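Local coordinates for protein BtGH115A (Bacteroides thetaiotaomicron, PDB 5BY3) that probably removes alpha-linked 4-O-methyl-glucuronic acid from decorated arabinogalactans, as a family GH115 glycoside hydrolase, at residues H703-D714 against H755-V766. Sequence-based numbering, arbitrary orientation.
Sequences HGDKLRFTVSLD and HQLVIKALDEGV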
loop_
_atom_site.group_PDB
_atom_site.type_symbol
_atom_site.label_atom_id
_atom_site.label_comp_id
_atom_site.label_asym_id
_atom_site.label_seq_id
_atom_site.Cartn_x
_atom_site.Cartn_y
_atom_site.Cartn_z
ATOM N N HIS A 703 3.989 18.145 12.222
ATOM C CA HIS A 703 5.170 18.799 12.784
ATOM C C HIS A 703 4.963 19.022 14.257
ATOM O O HIS A 703 3.925 19.547 14.708
ATOM C CB HIS A 703 5.471 20.132 12.110
ATOM C CG HIS A 703 5.865 19.997 10.679
ATOM N ND1 HIS A 703 5.151 20.585 9.659
ATOM C CD2 HIS A 703 6.880 19.318 10.092
ATOM C CE1 HIS A 703 5.724 20.295 8.506
ATOM N NE2 HIS A 703 6.768 19.518 8.740
ATOM N N GLY A 704 5.983 18.623 14.993
ATOM C CA GLY A 704 5.909 18.623 16.415
ATOM C C GLY A 704 5.324 17.307 16.784
ATOM O O GLY A 704 5.397 16.335 16.017
ATOM N N ASP A 705 4.714 17.301 17.958
ATOM C CA ASP A 705 4.267 16.098 18.645
ATOM C C ASP A 705 2.826 16.352 19.070
ATOM O O ASP A 705 2.292 15.661 19.923
ATOM C CB ASP A 705 5.181 15.847 19.861
ATOM C CG ASP A 705 6.683 16.068 19.541
ATOM O OD1 ASP A 705 7.207 15.418 18.588
ATOM O OD2 ASP A 705 7.334 16.899 20.240
ATOM N N LYS A 706 2.165 17.339 18.473
ATOM C CA LYS A 706 0.939 17.782 19.117
ATOM C C LYS A 706 -0.473 17.429 18.663
ATOM O O LYS A 706 -1.178 16.863 19.469
ATOM C CB LYS A 706 1.079 19.191 19.690
ATOM C CG LYS A 706 1.729 19.182 21.072
ATOM C CD LYS A 706 0.697 18.961 22.187
ATOM C CE LYS A 706 0.645 17.532 22.717
ATOM N NZ LYS A 706 -0.306 17.388 23.862
ATOM N N LEU A 707 -0.917 17.740 17.449
ATOM C CA LEU A 707 -2.401 17.601 17.100
ATOM C C LEU A 707 -3.486 17.998 18.122
ATOM O O LEU A 707 -4.015 17.140 18.866
ATOM C CB LEU A 707 -2.780 16.203 16.590
ATOM C CG LEU A 707 -2.307 15.725 15.214
ATOM C CD1 LEU A 707 -2.782 14.279 15.012
ATOM C CD2 LEU A 707 -2.753 16.659 14.098
ATOM N N ARG A 708 -3.871 19.272 18.121
ATOM C CA ARG A 708 -4.994 19.697 18.965
ATOM C C ARG A 708 -5.984 20.714 18.366
ATOM O O ARG A 708 -5.735 21.319 17.329
ATOM C CB ARG A 708 -4.487 20.130 20.351
ATOM C CG ARG A 708 -3.569 21.322 20.368
ATOM C CD ARG A 708 -2.385 21.080 21.275
ATOM N NE ARG A 708 -1.238 21.606 20.564
ATOM C CZ ARG A 708 -0.613 22.747 20.823
ATOM N NH1 ARG A 708 -0.981 23.513 21.850
ATOM N NH2 ARG A 708 0.419 23.094 20.055
ATOM N N PHE A 709 -7.130 20.849 19.017
ATOM C CA PHE A 709 -8.174 21.774 18.598
ATOM C C PHE A 709 -8.763 22.503 19.800
ATOM O O PHE A 709 -8.430 22.188 20.929
ATOM C CB PHE A 709 -9.274 21.076 17.753
ATOM C CG PHE A 709 -9.995 19.945 18.454
ATOM C CD1 PHE A 709 -9.517 18.630 18.370
ATOM C CD2 PHE A 709 -11.182 20.184 19.160
ATOM C CE1 PHE A 709 -10.194 17.581 19.002
ATOM C CE2 PHE A 709 -11.872 19.137 19.789
ATOM C CZ PHE A 709 -11.378 17.831 19.708
ATOM N N THR A 710 -9.594 23.512 19.554
ATOM C CA THR A 710 -10.300 24.177 20.636
ATOM C C THR A 710 -11.764 24.092 20.312
ATOM O O THR A 710 -12.148 24.225 19.144
ATOM C CB THR A 710 -9.892 25.653 20.838
ATOM O OG1 THR A 710 -10.503 26.481 19.838
ATOM C CG2 THR A 710 -8.370 25.836 20.840
ATOM N N VAL A 711 -12.563 23.842 21.345
ATOM C CA VAL A 711 -14.029 23.904 21.275
ATOM C C VAL A 711 -14.548 25.117 22.048
ATOM O O VAL A 711 -14.108 25.386 23.177
ATOM C CB VAL A 711 -14.669 22.646 21.868
ATOM C CG1 VAL A 711 -15.454 21.890 20.824
ATOM C CG2 VAL A 711 -13.604 21.766 22.499
ATOM N N SER A 712 -15.470 25.861 21.445
ATOM C CA SER A 712 -16.082 27.002 22.144
ATOM C C SER A 712 -17.557 27.124 21.830
ATOM O O SER A 712 -17.941 27.356 20.671
ATOM C CB SER A 712 -15.336 28.319 21.867
ATOM O OG SER A 712 -15.902 29.394 22.601
ATOM N N LEU A 713 -18.364 26.922 22.872
ATOM C CA LEU A 713 -19.805 27.143 22.833
ATOM C C LEU A 713 -20.136 28.597 23.211
ATOM O O LEU A 713 -19.960 29.020 24.362
ATOM C CB LEU A 713 -20.535 26.165 23.758
ATOM C CG LEU A 713 -22.065 26.335 23.754
ATOM C CD1 LEU A 713 -22.778 25.271 22.938
ATOM C CD2 LEU A 713 -22.616 26.379 25.174
ATOM N N ASP A 714 -20.622 29.343 22.219
ATOM C CA ASP A 714 -21.116 30.720 22.374
ATOM C C ASP A 714 -20.051 31.661 22.907
ATOM O O ASP A 714 -20.255 32.329 23.922
ATOM C CB ASP A 714 -22.401 30.730 23.222
ATOM C CG ASP A 714 -23.491 29.877 22.606
ATOM O OD1 ASP A 714 -23.453 29.734 21.361
ATOM O OD2 ASP A 714 -24.361 29.348 23.342
ATOM N N HIS A 755 -27.479 28.820 19.470
ATOM C CA HIS A 755 -26.062 28.604 19.845
ATOM C C HIS A 755 -25.161 28.349 18.659
ATOM O O HIS A 755 -25.599 27.817 17.631
ATOM C CB HIS A 755 -25.875 27.420 20.801
ATOM C CG HIS A 755 -26.895 27.341 21.880
ATOM N ND1 HIS A 755 -26.760 28.010 23.079
ATOM C CD2 HIS A 755 -28.074 26.677 21.939
ATOM C CE1 HIS A 755 -27.815 27.760 23.831
ATOM N NE2 HIS A 755 -28.624 26.949 23.167
ATOM N N GLN A 756 -23.889 28.683 18.851
ATOM C CA GLN A 756 -22.828 28.336 17.929
ATOM C C GLN A 756 -21.653 27.603 18.609
ATOM O O GLN A 756 -21.202 28.014 19.687
ATOM C CB GLN A 756 -22.331 29.596 17.220
ATOM C CG GLN A 756 -23.234 30.051 16.091
ATOM C CD GLN A 756 -22.920 31.452 15.632
ATOM O OE1 GLN A 756 -21.750 31.858 15.538
ATOM N NE2 GLN A 756 -23.969 32.208 15.332
ATOM N N LEU A 757 -21.162 26.542 17.959
ATOM C CA LEU A 757 -20.017 25.764 18.424
ATOM C C LEU A 757 -18.862 25.983 17.470
ATOM O O LEU A 757 -18.962 25.639 16.294
ATOM C CB LEU A 757 -20.358 24.264 18.466
ATOM C CG LEU A 757 -19.278 23.355 19.098
ATOM C CD1 LEU A 757 -19.379 23.332 20.620
ATOM C CD2 LEU A 757 -19.370 21.948 18.544
ATOM N N VAL A 758 -17.768 26.545 17.975
ATOM C CA VAL A 758 -16.600 26.806 17.143
ATOM C C VAL A 758 -15.457 25.812 17.441
ATOM O O VAL A 758 -14.934 25.755 18.568
ATOM C CB VAL A 758 -16.181 28.296 17.229
ATOM C CG1 VAL A 758 -14.813 28.555 16.603
ATOM C CG2 VAL A 758 -17.244 29.170 16.569
ATOM N N ILE A 759 -15.118 25.017 16.418
ATOM C CA ILE A 759 -13.935 24.108 16.393
ATOM C C ILE A 759 -12.762 24.741 15.621
ATOM O O ILE A 759 -12.835 24.922 14.399
ATOM C CB ILE A 759 -14.300 22.702 15.817
ATOM C CG1 ILE A 759 -15.332 22.006 16.715
ATOM C CG2 ILE A 759 -13.065 21.824 15.684
ATOM C CD1 ILE A 759 -16.300 21.099 15.990
ATOM N N LYS A 760 -11.694 25.083 16.334
ATOM C CA LYS A 760 -10.519 25.705 15.727
ATOM C C LYS A 760 -9.296 24.770 15.726
ATOM O O LYS A 760 -8.992 24.152 16.750
ATOM C CB LYS A 760 -10.192 27.005 16.466
ATOM C CG LYS A 760 -9.117 27.846 15.801
ATOM C CD LYS A 760 -8.908 29.172 16.501
ATOM C CE LYS A 760 -7.588 29.775 16.067
ATOM N NZ LYS A 760 -7.537 31.249 16.292
ATOM N N ALA A 761 -8.588 24.681 14.597
ATOM C CA ALA A 761 -7.366 23.887 14.532
ATOM C C ALA A 761 -6.169 24.670 15.041
ATOM O O ALA A 761 -5.908 25.782 14.553
ATOM C CB ALA A 761 -7.097 23.446 13.110
ATOM N N LEU A 762 -5.424 24.072 15.978
ATOM C CA LEU A 762 -4.158 24.624 16.483
ATOM C C LEU A 762 -2.898 24.070 15.818
ATOM O O LEU A 762 -1.856 24.726 15.828
ATOM C CB LEU A 762 -4.052 24.432 18.003
ATOM C CG LEU A 762 -4.480 25.571 18.945
ATOM C CD1 LEU A 762 -5.682 26.372 18.447
ATOM C CD2 LEU A 762 -4.757 24.982 20.328
ATOM N N ASP A 763 -2.990 22.861 15.261
ATOM C CA ASP A 763 -1.846 22.222 14.608
ATOM C C ASP A 763 -2.158 21.893 13.170
ATOM O O ASP A 763 -3.321 22.030 12.734
ATOM C CB ASP A 763 -1.392 20.992 15.396
ATOM C CG ASP A 763 -0.957 21.347 16.805
ATOM O OD1 ASP A 763 0.096 22.020 16.959
ATOM O OD2 ASP A 763 -1.672 20.979 17.759
ATOM N N GLU A 764 -1.117 21.461 12.451
ATOM C CA GLU A 764 -1.160 21.238 11.015
ATOM C C GLU A 764 -2.252 20.254 10.525
ATOM O O GLU A 764 -3.334 20.709 10.094
ATOM C CB GLU A 764 0.233 20.898 10.481
ATOM C CG GLU A 764 0.434 21.314 9.025
ATOM C CD GLU A 764 1.832 21.843 8.735
ATOM O OE1 GLU A 764 2.416 22.513 9.609
ATOM O OE2 GLU A 764 2.347 21.603 7.625
ATOM N N GLY A 765 -2.011 18.944 10.605
ATOM C CA GLY A 765 -2.858 17.975 9.871
ATOM C C GLY A 765 -4.082 17.464 10.614
ATOM O O GLY A 765 -4.169 16.262 10.929
ATOM N N VAL A 766 -5.013 18.388 10.892
ATOM C CA VAL A 766 -6.219 18.141 11.706
ATOM C C VAL A 766 -7.356 17.859 10.756
ATOM O O VAL A 766 -7.712 18.726 9.927
ATOM C CB VAL A 766 -6.609 19.384 12.522
ATOM C CG1 VAL A 766 -7.973 19.235 13.185
ATOM C CG2 VAL A 766 -5.527 19.706 13.543
HETATM O O HOH W 1 -12.943 27.239 19.689
#
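V711 and I759 lie side by side as a non-hydrogen-bonded pair where strands 708-713 and 755-761 run antiparallel as the central strands of a four-stranded sheet in the C-terminal domain, a worked example of a beta sheet with one packed and one wetter face. On the packed face V711 CG1 lies alongside I759 CG1 at 4.1 Å; strand 689-696 covers this side through I694 and V692. On the other face T710 CG2 still meets L762 CD1 at 3.6 Å, but solvent enters beside V758 and K760: a water sits 2.6 Å from T710 OG1 and donates to V758 O, while the extended K760 chain leads away.

Polar side chains close both ends. Beyond A761, D763 OD2 takes R708 N at 2.8 Å through its anti lone pair. With CG between backbone N and carbonyl carbon (chi1 63°), R708 bends back to a salt bridge, NE weakly bonding OD2 and NH2 reaching OD1 at 3.3 Å. A leucine in its place would probably leave the D763 carboxylate without its charged mate, keeping the backbone N bond. At the far end D714 OD1 receives Q756 N, and OD2 uses its syn lone pair for H755 ND1 at 2.8 Å, the imidazole and carboxylate planes only 17° apart.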